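Local coordinates for tail protein, 43 kDa (Neisseria meningitidis MC58, PDB 3D37) that is of unknown function but is probably a tail or baseplate hub component of a Mu-like prophage, at residues Tyr6-Ser11 / Val62-Ile67; Gly292-Pro297 / Arg319-Ser324. All blocks are in the same frame, centred on the assembly; numbering follows the deposited sequence.

Contact 1. Residues Tyr6-Ser11 / Val62-Ile67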
ATOM      1  N   TYR A   6      31.224  -1.195  11.865  1.00 55.48           N
ATOM      2  CA  TYR A   6      30.199  -0.846  12.928  1.00 54.88           C
ATOM      3  C   TYR A   6      28.920  -1.721  12.960  1.00 54.73           C
ATOM      4  O   TYR A   6      28.161  -1.666  13.972  1.00 55.76           O
ATOM      5  CB  TYR A   6      29.816   0.646  12.861  1.00 56.05           C
ATOM      6  CG  TYR A   6      30.958   1.543  13.277  1.00 57.14           C
ATOM      7  CD1 TYR A   6      31.339   1.657  14.621  1.00 58.26           C
ATOM      8  CD2 TYR A   6      31.683   2.257  12.329  1.00 57.96           C
ATOM      9  CE1 TYR A   6      32.411   2.478  14.995  1.00 57.86           C
ATOM     10  CE2 TYR A   6      32.764   3.061  12.696  1.00 57.90           C
ATOM     11  CZ  TYR A   6      33.112   3.178  14.015  1.00 57.39           C
ATOM     12  OH  TYR A   6      34.178   3.987  14.340  1.00 58.55           O
ATOM     13  N   GLY A   7      28.653  -2.446  11.855  1.00 52.62           N
ATOM     14  CA  GLY A   7      27.646  -3.531  11.784  1.00 50.38           C
ATOM     15  C   GLY A   7      28.377  -4.789  11.301  1.00 48.60           C
ATOM     16  O   GLY A   7      29.600  -4.841  11.352  1.00 50.20           O
ATOM     17  N   TYR A   8      27.658  -5.775  10.772  1.00 45.70           N
ATOM     18  CA  TYR A   8      28.287  -7.010  10.268  1.00 42.86           C
ATOM     19  C   TYR A   8      28.847  -6.888   8.843  1.00 40.78           C
ATOM     20  O   TYR A   8      28.172  -6.390   7.954  1.00 39.86           O
ATOM     21  CB  TYR A   8      27.279  -8.166  10.277  1.00 41.95           C
ATOM     22  CG  TYR A   8      26.710  -8.476  11.632  1.00 41.51           C
ATOM     23  CD1 TYR A   8      27.431  -9.234  12.555  1.00 41.32           C
ATOM     24  CD2 TYR A   8      25.475  -7.997  12.006  1.00 41.64           C
ATOM     25  CE1 TYR A   8      26.932  -9.487  13.799  1.00 40.85           C
ATOM     26  CE2 TYR A   8      24.977  -8.231  13.258  1.00 42.07           C
ATOM     27  CZ  TYR A   8      25.698  -9.011  14.143  1.00 39.72           C
ATOM     28  OH  TYR A   8      25.195  -9.278  15.379  1.00 39.32           O
ATOM     29  N   ALA A   9      30.051  -7.414   8.623  1.00 38.46           N
ATOM     30  CA  ALA A   9      30.569  -7.632   7.288  1.00 37.59           C
ATOM     31  C   ALA A   9      30.098  -9.023   6.836  1.00 35.95           C
ATOM     32  O   ALA A   9      30.508 -10.039   7.377  1.00 35.75           O
ATOM     33  CB  ALA A   9      32.141  -7.531   7.255  1.00 37.57           C
ATOM     34  N   VAL A  10      29.182  -9.036   5.876  1.00 34.50           N
ATOM     35  CA  VAL A  10      28.619 -10.260   5.344  1.00 33.87           C
ATOM     36  C   VAL A  10      29.047 -10.324   3.883  1.00 34.21           C
ATOM     37  O   VAL A  10      28.749  -9.383   3.083  1.00 34.14           O
ATOM     38  CB  VAL A  10      27.084 -10.282   5.481  1.00 32.89           C
ATOM     39  CG1 VAL A  10      26.528 -11.622   4.925  1.00 28.71           C
ATOM     40  CG2 VAL A  10      26.664 -10.103   6.913  1.00 28.37           C
ATOM     41  N   SER A  11      29.721 -11.411   3.507  1.00 34.36           N
ATOM     42  CA  SER A  11      30.094 -11.585   2.105  1.00 35.11           C
ATOM     43  C   SER A  11      29.791 -12.964   1.523  1.00 34.90           C
ATOM     44  O   SER A  11      29.645 -13.953   2.242  1.00 35.31           O
ATOM     45  CB  SER A  11      31.574 -11.304   1.886  1.00 35.08           C
ATOM     46  OG  SER A  11      32.306 -12.224   2.622  1.00 38.92           O
ATOM     47  N   VAL A  62      30.086 -15.658   4.491  1.00 29.74           N
ATOM     48  CA  VAL A  62      30.975 -15.313   5.605  1.00 30.10           C
ATOM     49  C   VAL A  62      30.371 -14.127   6.351  1.00 29.90           C
ATOM     50  O   VAL A  62      29.951 -13.151   5.751  1.00 28.89           O
ATOM     51  CB  VAL A  62      32.431 -14.988   5.107  1.00 31.61           C
ATOM     52  CG1 VAL A  62      33.448 -14.975   6.288  1.00 30.69           C
ATOM     53  CG2 VAL A  62      32.889 -16.005   4.079  1.00 30.57           C
ATOM     54  N   ILE A  63      30.317 -14.239   7.663  1.00 29.96           N
ATOM     55  CA  ILE A  63      29.900 -13.137   8.527  1.00 31.08           C
ATOM     56  C   ILE A  63      31.076 -12.844   9.480  1.00 31.62           C
ATOM     57  O   ILE A  63      31.496 -13.724  10.217  1.00 32.57           O
ATOM     58  CB  ILE A  63      28.617 -13.491   9.344  1.00 31.34           C
ATOM     59  CG1 ILE A  63      27.478 -13.964   8.407  1.00 30.81           C
ATOM     60  CG2 ILE A  63      28.204 -12.282  10.313  1.00 29.45           C
ATOM     61  CD1 ILE A  63      26.140 -14.214   9.072  1.00 30.53           C
ATOM     62  N   ASP A  64      31.581 -11.619   9.434  1.00 32.82           N
ATOM     63  CA  ASP A  64      32.720 -11.152  10.266  1.00 34.22           C
ATOM     64  C   ASP A  64      33.828 -12.151  10.223  1.00 34.19           C
ATOM     65  O   ASP A  64      34.338 -12.542  11.268  1.00 34.77           O
ATOM     66  CB  ASP A  64      32.315 -10.929  11.744  1.00 35.15           C
ATOM     67  CG  ASP A  64      31.433  -9.752  11.942  1.00 37.26           C
ATOM     68  OD1 ASP A  64      31.484  -8.805  11.103  1.00 40.92           O
ATOM     69  OD2 ASP A  64      30.702  -9.754  12.973  1.00 42.61           O
ATOM     70  N   GLY A  65      34.176 -12.580   9.005  1.00 34.28           N
ATOM     71  CA  GLY A  65      35.266 -13.517   8.774  1.00 33.84           C
ATOM     72  C   GLY A  65      34.998 -14.916   9.194  1.00 34.28           C
ATOM     73  O   GLY A  65      35.869 -15.761   9.084  1.00 32.77           O
ATOM     74  N   GLN A  66      33.785 -15.214   9.654  1.00 34.01           N
ATOM     75  CA  GLN A  66      33.479 -16.605   9.972  1.00 34.53           C
ATOM     76  C   GLN A  66      32.546 -17.206   8.909  1.00 33.59           C
ATOM     77  O   GLN A  66      31.469 -16.637   8.576  1.00 32.86           O
ATOM     78  CB  GLN A  66      32.880 -16.683  11.348  1.00 33.65           C
ATOM     79  CG  GLN A  66      32.551 -18.071  11.755  1.00 39.74           C
ATOM     80  CD  GLN A  66      32.230 -18.175  13.246  1.00 40.80           C
ATOM     81  OE1 GLN A  66      32.310 -17.158  14.014  1.00 51.57           O
ATOM     82  NE2 GLN A  66      31.857 -19.371  13.666  1.00 43.72           N
ATOM     83  N   ILE A  67      32.983 -18.319   8.349  1.00 31.44           N
ATOM     84  CA  ILE A  67      32.199 -19.002   7.348  1.00 31.76           C
ATOM     85  C   ILE A  67      30.956 -19.612   8.044  1.00 31.10           C
ATOM     86  O   ILE A  67      31.084 -20.343   9.031  1.00 29.67           O
ATOM     87  CB  ILE A  67      33.003 -20.106   6.669  1.00 31.24           C
ATOM     88  CG1 ILE A  67      34.126 -19.478   5.807  1.00 32.93           C
ATOM     89  CG2 ILE A  67      32.093 -21.002   5.830  1.00 29.63           C
ATOM     90  CD1 ILE A  67      35.282 -20.463   5.501  1.00 34.21           C
TER
HETATM   91  O   HOH W   1      29.873  -6.927  14.137  1.00 54.34           O

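Contact 2. Residues Gly292-Pro297 / Arg319-Ser324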
ATOM      1  N   GLY A 292      29.085 -13.399  21.560  1.00 31.58           N
ATOM      2  CA  GLY A 292      29.750 -13.416  20.270  1.00 30.82           C
ATOM      3  C   GLY A 292      29.571 -14.657  19.462  1.00 29.28           C
ATOM      4  O   GLY A 292      30.299 -14.849  18.494  1.00 30.25           O
ATOM      5  N   VAL A 293      28.586 -15.480  19.811  1.00 28.07           N
ATOM      6  CA  VAL A 293      28.343 -16.773  19.090  1.00 27.94           C
ATOM      7  C   VAL A 293      27.261 -16.524  18.005  1.00 27.88           C
ATOM      8  O   VAL A 293      26.175 -16.019  18.309  1.00 26.91           O
ATOM      9  CB  VAL A 293      27.932 -17.918  20.070  1.00 27.16           C
ATOM     10  CG1 VAL A 293      27.561 -19.197  19.352  1.00 29.73           C
ATOM     11  CG2 VAL A 293      29.072 -18.232  21.135  1.00 25.68           C
ATOM     12  N   LEU A 294      27.603 -16.828  16.756  1.00 27.74           N
ATOM     13  CA  LEU A 294      26.653 -16.872  15.666  1.00 28.34           C
ATOM     14  C   LEU A 294      25.546 -17.899  15.931  1.00 27.68           C
ATOM     15  O   LEU A 294      25.828 -19.022  16.185  1.00 27.48           O
ATOM     16  CB  LEU A 294      27.365 -17.159  14.357  1.00 28.03           C
ATOM     17  CG  LEU A 294      28.166 -15.991  13.829  1.00 27.38           C
ATOM     18  CD1 LEU A 294      29.243 -16.413  12.852  1.00 28.60           C
ATOM     19  CD2 LEU A 294      27.275 -14.903  13.219  1.00 23.72           C
ATOM     20  N   TRP A 295      24.284 -17.457  15.866  1.00 27.86           N
ATOM     21  CA  TRP A 295      23.146 -18.358  16.002  1.00 27.00           C
ATOM     22  C   TRP A 295      23.291 -19.464  14.950  1.00 26.62           C
ATOM     23  O   TRP A 295      23.611 -19.200  13.804  1.00 26.26           O
ATOM     24  CB  TRP A 295      21.812 -17.613  15.818  1.00 26.18           C
ATOM     25  CG  TRP A 295      21.550 -16.537  16.779  1.00 24.81           C
ATOM     26  CD1 TRP A 295      21.549 -15.209  16.518  1.00 24.24           C
ATOM     27  CD2 TRP A 295      21.190 -16.667  18.153  1.00 24.47           C
ATOM     28  NE1 TRP A 295      21.215 -14.508  17.616  1.00 23.32           N
ATOM     29  CE2 TRP A 295      21.030 -15.370  18.655  1.00 23.56           C
ATOM     30  CE3 TRP A 295      21.047 -17.748  19.023  1.00 24.38           C
ATOM     31  CZ2 TRP A 295      20.688 -15.124  19.980  1.00 26.34           C
ATOM     32  CZ3 TRP A 295      20.733 -17.501  20.318  1.00 24.09           C
ATOM     33  CH2 TRP A 295      20.532 -16.222  20.785  1.00 23.43           C
ATOM     34  N   GLN A 296      23.063 -20.689  15.373  1.00 27.94           N
ATOM     35  CA  GLN A 296      23.300 -21.873  14.561  1.00 28.07           C
ATOM     36  C   GLN A 296      22.464 -22.991  15.121  1.00 27.15           C
ATOM     37  O   GLN A 296      22.429 -23.195  16.359  1.00 25.99           O
ATOM     38  CB  GLN A 296      24.783 -22.259  14.671  1.00 28.21           C
ATOM     39  CG  GLN A 296      25.237 -23.375  13.732  1.00 31.26           C
ATOM     40  CD  GLN A 296      25.222 -22.949  12.267  1.00 34.70           C
ATOM     41  OE1 GLN A 296      25.033 -23.805  11.392  1.00 42.16           O
ATOM     42  NE2 GLN A 296      25.439 -21.659  11.987  1.00 28.46           N
ATOM     43  N   PRO A 297      21.822 -23.790  14.236  1.00 27.66           N
ATOM     44  CA  PRO A 297      21.049 -24.940  14.790  1.00 27.27           C
ATOM     45  C   PRO A 297      21.899 -25.833  15.666  1.00 28.02           C
ATOM     46  O   PRO A 297      23.058 -26.032  15.327  1.00 27.83           O
ATOM     47  CB  PRO A 297      20.569 -25.662  13.520  1.00 26.50           C
ATOM     48  CG  PRO A 297      20.494 -24.554  12.495  1.00 27.15           C
ATOM     49  CD  PRO A 297      21.705 -23.726  12.773  1.00 26.81           C
ATOM     50  N   ARG A 319      17.419 -21.701  11.848  1.00 26.53           N
ATOM     51  CA  ARG A 319      17.695 -20.319  12.000  1.00 27.48           C
ATOM     52  C   ARG A 319      17.944 -19.598  10.701  1.00 25.89           C
ATOM     53  O   ARG A 319      18.562 -20.120   9.786  1.00 23.49           O
ATOM     54  CB  ARG A 319      18.825 -20.058  13.013  1.00 29.26           C
ATOM     55  CG  ARG A 319      20.176 -20.272  12.559  1.00 31.52           C
ATOM     56  CD  ARG A 319      20.835 -19.031  11.894  1.00 28.69           C
ATOM     57  NE  ARG A 319      22.081 -19.583  11.430  1.00 28.97           N
ATOM     58  CZ  ARG A 319      22.354 -20.123  10.252  1.00 30.63           C
ATOM     59  NH1 ARG A 319      21.532 -20.117   9.236  1.00 29.46           N
ATOM     60  NH2 ARG A 319      23.532 -20.657  10.101  1.00 32.35           N
ATOM     61  N   ARG A 320      17.458 -18.371  10.662  1.00 25.95           N
ATOM     62  CA  ARG A 320      17.547 -17.547   9.469  1.00 27.46           C
ATOM     63  C   ARG A 320      18.140 -16.183   9.799  1.00 25.46           C
ATOM     64  O   ARG A 320      17.549 -15.401  10.519  1.00 26.34           O
ATOM     65  CB  ARG A 320      16.137 -17.498   8.875  1.00 27.26           C
ATOM     66  CG  ARG A 320      15.841 -16.757   7.582  1.00 30.05           C
ATOM     67  CD  ARG A 320      14.305 -16.948   7.346  1.00 32.80           C
ATOM     68  NE  ARG A 320      13.832 -15.935   6.467  1.00 42.05           N
ATOM     69  CZ  ARG A 320      12.626 -15.341   6.502  1.00 44.78           C
ATOM     70  NH1 ARG A 320      11.655 -15.696   7.372  1.00 43.92           N
ATOM     71  NH2 ARG A 320      12.413 -14.340   5.638  1.00 45.28           N
ATOM     72  N   PHE A 321      19.346 -15.946   9.271  1.00 25.95           N
ATOM     73  CA  PHE A 321      19.967 -14.640   9.209  1.00 26.17           C
ATOM     74  C   PHE A 321      19.297 -13.812   8.100  1.00 25.98           C
ATOM     75  O   PHE A 321      19.173 -14.249   6.950  1.00 25.53           O
ATOM     76  CB  PHE A 321      21.487 -14.699   8.907  1.00 25.45           C
ATOM     77  CG  PHE A 321      22.311 -15.478   9.897  1.00 25.54           C
ATOM     78  CD1 PHE A 321      22.230 -15.246  11.270  1.00 27.58           C
ATOM     79  CD2 PHE A 321      23.259 -16.405   9.431  1.00 23.16           C
ATOM     80  CE1 PHE A 321      23.070 -15.961  12.189  1.00 26.07           C
ATOM     81  CE2 PHE A 321      24.116 -17.128  10.342  1.00 23.26           C
ATOM     82  CZ  PHE A 321      24.037 -16.902  11.687  1.00 26.64           C
ATOM     83  N   MET A 322      18.861 -12.624   8.471  1.00 26.25           N
ATOM     84  CA  MET A 322      18.107 -11.760   7.623  1.00 27.37           C
ATOM     85  C   MET A 322      18.644 -10.311   7.658  1.00 27.69           C
ATOM     86  O   MET A 322      19.058  -9.817   8.692  1.00 27.81           O
ATOM     87  CB  MET A 322      16.640 -11.750   8.079  1.00 28.03           C
ATOM     88  CG  MET A 322      15.956 -13.143   8.221  1.00 29.05           C
ATOM     89  SD  MET A 322      14.146 -12.994   8.588  1.00 25.30           S
ATOM     90  CE  MET A 322      14.236 -12.393  10.249  1.00 33.90           C
ATOM     91  N   LEU A 323      18.637  -9.669   6.509  1.00 29.16           N
ATOM     92  CA  LEU A 323      18.798  -8.229   6.369  1.00 30.37           C
ATOM     93  C   LEU A 323      17.672  -7.744   5.468  1.00 31.48           C
ATOM     94  O   LEU A 323      17.458  -8.321   4.419  1.00 30.81           O
ATOM     95  CB  LEU A 323      20.127  -7.861   5.673  1.00 29.30           C
ATOM     96  CG  LEU A 323      20.473  -6.404   5.256  1.00 30.50           C
ATOM     97  CD1 LEU A 323      20.556  -5.447   6.449  1.00 29.94           C
ATOM     98  CD2 LEU A 323      21.756  -6.413   4.420  1.00 30.63           C
ATOM     99  N   SER A 324      17.011  -6.669   5.882  1.00 34.25           N
ATOM    100  CA  SER A 324      16.089  -5.919   5.052  1.00 36.55           C
ATOM    101  C   SER A 324      16.282  -4.438   5.270  1.00 38.49           C
ATOM    102  O   SER A 324      16.785  -4.002   6.321  1.00 37.33           O
ATOM    103  CB  SER A 324      14.625  -6.273   5.353  1.00 36.41           C
ATOM    104  OG  SER A 324      14.233  -6.090   6.707  1.00 37.53           O
TER

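Contact 1. Residues Tyr6-Ser11 / Val62-Ile67
The Y8 ring has D64 OD2 at its edge, near the ring plane and 3.3 Å from Y8 CD1. The I63 methyl CG2 approaches the same ring carbon, Y8 CD1, obliquely at 3.9 Å. Ring and carboxylate planes are 30° apart. With CG anti to the carbonyl carbon (chi1 -59°), Y8 sets its ring beside D64 and I63; the ring also stacks on H287, whose backbone N is bonded to Y8 OH. The two oxygens of the D64 carboxylate have different partners. OD1 takes the backbone N-H of A9 on its syn side, A9 N to D64 OD1 3.2 Å, with the donor 34° out of the carboxylate plane; OD2 accepts from a water, which bonds only weakly to G7 O, and forms a salt bridge with K288 NZ. These partners should fix the carboxylate's rotation and, with the lysine so near, favour its charged form. The backbones pair as antiparallel strands in the GpP-like N-terminal region, which belongs to a family of the phage-barrel clan; here 62-63 runs into a type I' turn from I63 to Q66, the connection of a two-residue beta hairpin. D64 N reaches A9 O at 2.8 Å just beyond the strand end. S11 and V62 form a hydrogen-bonded pair, S11 N to V62 O and V62 N to S11 O, whereas V10 and I63 are a non-hydrogen-bonded pair. V10 CG2 packs on I63 CG1 at 4.2 Å on one face of the sheet. On the other, S11 OG lies 3.7 Å from V62 CB and hydrogen-bonds to E18 OE1.

Contact 2. Residues Gly292-Pro297 / Arg319-Ser324
The backbone of W295 and P297 is extended and polyproline-like, in a loop without regular strand pairing, while R319 and F321 lie on strand 310-324; the two segments come closest where P297 CA lies 6.4 Å from R319 CA. The loop lies between strands 278-285 and 300-305, in the C-terminal region that belongs to a family of the phage-barrel clan, and strand 300-305 pairs antiparallel with 310-324. The joining bond is R319 NE to W295 O, 2.9 Å long with an angle of 153° at the hydrogen. The carbonyl oxygen lies only 4° out of the guanidinium plane, yet the donor stands 45° above the plane of the carbonyl. R319 arrives there through two bends: CG sits between the backbone N and carbonyl carbon, and chi2 turns the chain again. The guanidinium is sandwiched near its rim, with F321 CE2 over one face and P297 CD over the opposite one. P297 CD also meets the aliphatic stem at R319 CG, 3.8 Å away, the two side chains crossing at about a right angle. A backbone hydrogen bond between R319 and S29 links this strand to 24-30; a weak one from R319 NH1 to S29 OG is secondary. F321 carries the apolar half of this buried contact: L294 CD2 comes obliquely to within 4.1 Å of F321 CZ, and F321 CE1 lies 4.2 Å from W295 CB, while its ring meets that of H287 at an inclination. Approaching the F321 ring obliquely, W295 O lies 3.2 Å from F321 CZ.

From the N terminus, contact 1 comes first: strand 10-14 is joined by the end of strand 58-63, closing a loop of 50 intervening residues before the hairpin continues into 66-81. Contact 2 opens much later, when strand 310-324 returns against the 292-297 loop after 21 residues. The two are therefore in series, neither nested nor crossed. In space their centres are about 11 Å apart and they touch directly: I63 CD1 packs on F321 CD2 at 3.6 Å, and I63 CG2 on L294 CD2 at 4.0 Å. Strands 58-63 and 66-81, the former paired with 10-14, thus pack on the 292-297 loop and on strand 310-324, which also pairs with strand 24-30.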